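Local atomic coordinates of putative alpha-L-fucosidase (Bacteroides thetaiotaomicron, PDB entry 4H41), a protein that is a putative alpha-L-fucosidase with a TIM-barrel fold, probably acting in the breakdown of host glycans by a gut bacterium. Residues Gly130-Asp144 and Thr170-Cys184. Sequence-based numbering, arbitrary orientation.
Sequences GDLSWEIEDNKYVID and TKGAIDAFRAMGKQC. With NA (sodium ion), chain Q.
Asp131 OD1, which lies beside Gly172 CA, accepts two bonds from Ser133: its backbone N at 2.9 Å, closing an Asx turn, and its OG at 2.6 Å. Both come from one face of the carboxylate plane, N on the anti side and OG on the syn side. That OG also binds the sodium ion at 2.4 Å, as do four atoms outside the two segments. The extended Lys171 chain runs obliquely past the carboxylate, and a water links Asp131 OD2 to Lys171 NZ, weakly at the lysine. Leu132 N donates to Lys171 O (3.0 Å). With CG anti to its backbone N (chi1 -167°), Leu132 sets CG against Ala176 CB and CD2 near Phe177 CE1. Ile136 packs on Ala176 and Ala179; Met180 SE lies 4.1 Å from Glu135 O. The axes of 136-144 and 173-184 differ by 8° in direction. Toward Asp144, Gln183 NE2 meets a lone pair of Lys140 O in the carbonyl plane (2.9 Å, 170°), while Ile143 CD1 touches Cys184 SG. These successive outer TIM-barrel helices flank strand 157-162 in sequence, Ile143 and Cys184 touching its Trp160. Asp131 thus orients a sodium ligand within a glycol-binding pocket shared by both segments, beside largely apolar helix packing.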
# COMPACT_ATOMS: atom_id res chain seq x y z
N GLY B 130 23.59 -14.24 -10.16
CA GLY B 130 23.40 -15.47 -9.40
C GLY B 130 24.69 -15.99 -8.81
O GLY B 130 24.67 -17.03 -8.14
N ASP B 131 25.82 -15.26 -8.98
CA ASP B 131 27.12 -15.70 -8.46
C ASP B 131 27.49 -14.80 -7.30
O ASP B 131 27.81 -13.62 -7.48
CB ASP B 131 28.16 -15.68 -9.58
CG ASP B 131 29.57 -16.07 -9.18
OD1 ASP B 131 29.85 -16.13 -7.98
OD2 ASP B 131 30.39 -16.29 -10.08
N LEU B 132 27.46 -15.34 -6.09
CA LEU B 132 27.72 -14.52 -4.89
C LEU B 132 29.17 -14.10 -4.75
O LEU B 132 29.43 -13.13 -4.04
CB LEU B 132 27.27 -15.27 -3.62
CG LEU B 132 27.18 -14.46 -2.32
CD1 LEU B 132 26.38 -13.20 -2.47
CD2 LEU B 132 26.58 -15.30 -1.21
N SER B 133 30.10 -14.77 -5.44
CA SER B 133 31.53 -14.45 -5.32
C SER B 133 31.83 -13.03 -5.84
O SER B 133 32.86 -12.48 -5.46
CB SER B 133 32.39 -15.52 -5.99
OG SER B 133 32.29 -15.48 -7.40
N TRP B 134 30.92 -12.40 -6.67
CA TRP B 134 31.09 -11.01 -7.11
C TRP B 134 31.08 -10.01 -5.95
O TRP B 134 31.58 -8.91 -6.11
CB TRP B 134 29.98 -10.58 -8.09
CG TRP B 134 30.08 -11.18 -9.44
CD1 TRP B 134 29.21 -12.05 -10.02
CD2 TRP B 134 31.05 -10.86 -10.44
NE1 TRP B 134 29.64 -12.38 -11.28
CE2 TRP B 134 30.76 -11.66 -11.57
CE3 TRP B 134 32.15 -10.00 -10.49
CZ2 TRP B 134 31.52 -11.60 -12.75
CZ3 TRP B 134 32.92 -9.95 -11.65
CH2 TRP B 134 32.65 -10.80 -12.73
N GLU B 135 30.48 -10.37 -4.80
CA GLU B 135 30.37 -9.44 -3.68
C GLU B 135 31.63 -9.35 -2.83
O GLU B 135 31.73 -8.47 -1.97
CB GLU B 135 29.17 -9.86 -2.82
CG GLU B 135 27.83 -9.81 -3.57
CD GLU B 135 27.53 -8.44 -4.16
OE1 GLU B 135 27.97 -7.43 -3.57
OE2 GLU B 135 26.99 -8.38 -5.29
N ILE B 136 32.58 -10.24 -3.04
CA ILE B 136 33.78 -10.26 -2.21
C ILE B 136 34.63 -9.00 -2.37
O ILE B 136 35.03 -8.43 -1.36
CB ILE B 136 34.64 -11.51 -2.53
CG1 ILE B 136 33.87 -12.84 -2.27
CG2 ILE B 136 35.93 -11.48 -1.67
CD1 ILE B 136 34.52 -14.02 -2.89
N GLU B 137 34.96 -8.61 -3.62
CA GLU B 137 35.95 -7.56 -3.85
C GLU B 137 35.63 -6.22 -3.20
O GLU B 137 36.50 -5.69 -2.51
CB GLU B 137 36.20 -7.35 -5.34
CG GLU B 137 37.42 -6.47 -5.60
CD GLU B 137 38.07 -6.67 -6.96
OE1 GLU B 137 37.33 -6.92 -7.94
OE2 GLU B 137 39.31 -6.56 -7.04
N ASP B 138 34.45 -5.66 -3.41
CA ASP B 138 34.12 -4.34 -2.80
C ASP B 138 34.13 -4.43 -1.29
O ASP B 138 34.56 -3.50 -0.63
CB ASP B 138 32.77 -3.81 -3.26
CG ASP B 138 32.70 -3.40 -4.73
OD1 ASP B 138 33.74 -3.03 -5.30
OD2 ASP B 138 31.64 -3.56 -5.32
N ASN B 139 33.68 -5.58 -0.73
CA ASN B 139 33.66 -5.73 0.71
C ASN B 139 35.08 -5.83 1.28
O ASN B 139 35.24 -5.44 2.42
CB ASN B 139 32.81 -6.87 1.17
CG ASN B 139 31.38 -6.45 1.24
OD1 ASN B 139 31.01 -5.54 2.03
ND2 ASN B 139 30.57 -6.98 0.35
N LYS B 140 36.10 -6.23 0.49
CA LYS B 140 37.47 -6.18 1.01
C LYS B 140 37.85 -4.75 1.41
O LYS B 140 38.49 -4.56 2.45
CB LYS B 140 38.50 -6.70 -0.00
CG LYS B 140 38.31 -8.15 -0.37
CD LYS B 140 39.55 -8.71 -1.00
CE LYS B 140 39.25 -10.07 -1.57
NZ LYS B 140 40.47 -10.84 -1.93
N TYR B 141 37.43 -3.77 0.62
CA TYR B 141 37.73 -2.36 0.90
C TYR B 141 36.80 -1.81 1.96
O TYR B 141 37.25 -1.06 2.82
CB TYR B 141 37.59 -1.52 -0.37
CG TYR B 141 38.61 -1.90 -1.40
CD1 TYR B 141 39.89 -1.33 -1.40
CD2 TYR B 141 38.34 -2.88 -2.35
CE1 TYR B 141 40.84 -1.69 -2.35
CE2 TYR B 141 39.29 -3.26 -3.29
CZ TYR B 141 40.54 -2.66 -3.29
OH TYR B 141 41.48 -3.05 -4.22
N VAL B 142 35.51 -2.17 1.91
CA VAL B 142 34.51 -1.69 2.87
C VAL B 142 34.86 -2.16 4.27
O VAL B 142 34.87 -1.34 5.20
CB VAL B 142 33.08 -2.09 2.47
CG1 VAL B 142 32.08 -1.88 3.61
CG2 VAL B 142 32.63 -1.33 1.21
N ILE B 143 35.08 -3.46 4.45
CA ILE B 143 35.46 -4.00 5.76
C ILE B 143 36.70 -3.26 6.30
O ILE B 143 36.68 -2.84 7.45
CB ILE B 143 35.69 -5.53 5.69
CG1 ILE B 143 34.34 -6.25 5.37
CG2 ILE B 143 36.30 -6.08 7.01
CD1 ILE B 143 34.52 -7.73 4.80
N ASP B 144 37.74 -3.09 5.49
CA ASP B 144 38.98 -2.43 5.92
C ASP B 144 38.74 -0.98 6.41
O ASP B 144 39.12 -0.64 7.52
CB ASP B 144 40.00 -2.42 4.79
CG ASP B 144 41.21 -1.54 5.08
OD1 ASP B 144 41.94 -1.84 6.06
OD2 ASP B 144 41.37 -0.49 4.39
N THR B 170 24.26 -22.23 -4.13
CA THR B 170 24.44 -21.04 -4.98
C THR B 170 25.88 -20.94 -5.44
O THR B 170 26.79 -21.10 -4.63
CB THR B 170 24.03 -19.80 -4.17
OG1 THR B 170 22.63 -19.81 -3.96
CG2 THR B 170 24.39 -18.47 -4.85
N LYS B 171 26.09 -20.61 -6.72
CA LYS B 171 27.42 -20.44 -7.28
C LYS B 171 28.19 -19.40 -6.47
O LYS B 171 27.68 -18.31 -6.21
CB LYS B 171 27.28 -20.01 -8.75
CG LYS B 171 28.60 -19.88 -9.48
CD LYS B 171 28.35 -19.66 -10.97
CE LYS B 171 29.61 -19.81 -11.76
NZ LYS B 171 29.38 -19.54 -13.21
N GLY B 172 29.38 -19.79 -6.03
CA GLY B 172 30.26 -18.92 -5.27
C GLY B 172 29.87 -18.55 -3.86
O GLY B 172 30.61 -17.82 -3.21
N ALA B 173 28.73 -19.04 -3.34
CA ALA B 173 28.27 -18.63 -1.99
C ALA B 173 29.17 -19.12 -0.88
O ALA B 173 29.50 -18.34 0.03
CB ALA B 173 26.85 -19.11 -1.74
N ILE B 174 29.59 -20.38 -0.93
CA ILE B 174 30.42 -20.94 0.15
C ILE B 174 31.76 -20.17 0.20
O ILE B 174 32.18 -19.72 1.27
CB ILE B 174 30.62 -22.47 0.02
CG1 ILE B 174 29.31 -23.21 0.33
CG2 ILE B 174 31.72 -22.96 0.96
CD1 ILE B 174 29.31 -24.70 -0.07
N ASP B 175 32.35 -19.93 -0.95
CA ASP B 175 33.61 -19.19 -1.06
C ASP B 175 33.43 -17.74 -0.61
O ASP B 175 34.30 -17.19 0.06
CB ASP B 175 34.18 -19.27 -2.48
CG ASP B 175 34.71 -20.68 -2.78
OD1 ASP B 175 35.43 -21.25 -1.91
OD2 ASP B 175 34.45 -21.19 -3.87
N ALA B 176 32.28 -17.15 -0.96
CA ALA B 176 32.00 -15.76 -0.59
C ALA B 176 31.85 -15.61 0.90
O ALA B 176 32.42 -14.71 1.48
CB ALA B 176 30.76 -15.26 -1.30
N PHE B 177 31.04 -16.46 1.51
CA PHE B 177 30.81 -16.42 2.96
C PHE B 177 32.11 -16.68 3.71
O PHE B 177 32.37 -16.01 4.70
CB PHE B 177 29.75 -17.46 3.37
CG PHE B 177 28.32 -17.21 2.93
CD1 PHE B 177 27.81 -15.92 2.85
CD2 PHE B 177 27.46 -18.27 2.69
CE1 PHE B 177 26.50 -15.70 2.44
CE2 PHE B 177 26.12 -18.04 2.37
CZ PHE B 177 25.66 -16.76 2.22
N ARG B 178 32.92 -17.61 3.23
CA ARG B 178 34.22 -17.92 3.86
C ARG B 178 35.14 -16.71 3.81
O ARG B 178 35.74 -16.37 4.82
CB ARG B 178 34.89 -19.09 3.18
CG ARG B 178 34.27 -20.42 3.56
CD ARG B 178 34.81 -21.51 2.67
NE ARG B 178 36.24 -21.75 2.91
CZ ARG B 178 36.76 -22.62 3.76
NH1 ARG B 178 35.96 -23.38 4.52
NH2 ARG B 178 38.07 -22.74 3.88
N ALA B 179 35.24 -16.04 2.66
CA ALA B 179 36.14 -14.90 2.51
C ALA B 179 35.69 -13.71 3.32
O ALA B 179 36.51 -13.07 3.99
CB ALA B 179 36.26 -14.51 1.05
N MSE B 180 34.41 -13.41 3.29
CA MSE B 180 33.88 -12.24 4.00
C MSE B 180 33.89 -12.47 5.48
O MSE B 180 34.37 -11.61 6.21
CB MSE B 180 32.48 -11.90 3.46
CG MSE B 180 32.56 -11.41 2.02
SE MSE B 180 30.87 -10.98 1.11
CE MSE B 180 29.89 -12.62 1.45
N GLY B 181 33.47 -13.66 5.93
CA GLY B 181 33.53 -13.97 7.36
C GLY B 181 34.93 -13.93 7.91
O GLY B 181 35.16 -13.39 8.99
N LYS B 182 35.89 -14.49 7.17
CA LYS B 182 37.29 -14.49 7.64
C LYS B 182 37.84 -13.07 7.77
O LYS B 182 38.52 -12.77 8.75
CB LYS B 182 38.18 -15.29 6.69
CG LYS B 182 39.64 -15.31 7.15
CD LYS B 182 40.49 -16.32 6.45
CE LYS B 182 41.98 -16.08 6.73
NZ LYS B 182 42.30 -16.24 8.17
N GLN B 183 37.59 -12.21 6.78
CA GLN B 183 38.12 -10.84 6.85
C GLN B 183 37.49 -10.08 8.01
O GLN B 183 38.18 -9.40 8.74
CB GLN B 183 37.92 -10.08 5.56
CG GLN B 183 38.78 -8.81 5.53
CD GLN B 183 38.48 -7.94 4.36
OE1 GLN B 183 37.71 -8.32 3.48
NE2 GLN B 183 38.99 -6.70 4.39
N CYS B 184 36.18 -10.22 8.20
CA CYS B 184 35.49 -9.59 9.33
C CYS B 184 36.11 -10.01 10.66
O CYS B 184 36.38 -9.19 11.54
CB CYS B 184 34.01 -9.95 9.29
SG CYS B 184 33.13 -9.16 7.92
NA NA Q . 34.43 -16.31 -8.22
O HOH W 1 23.77 -20.03 -8.43
O HOH W 2 29.73 -16.36 -12.63
O HOH W 3 35.48 -9.56 1.36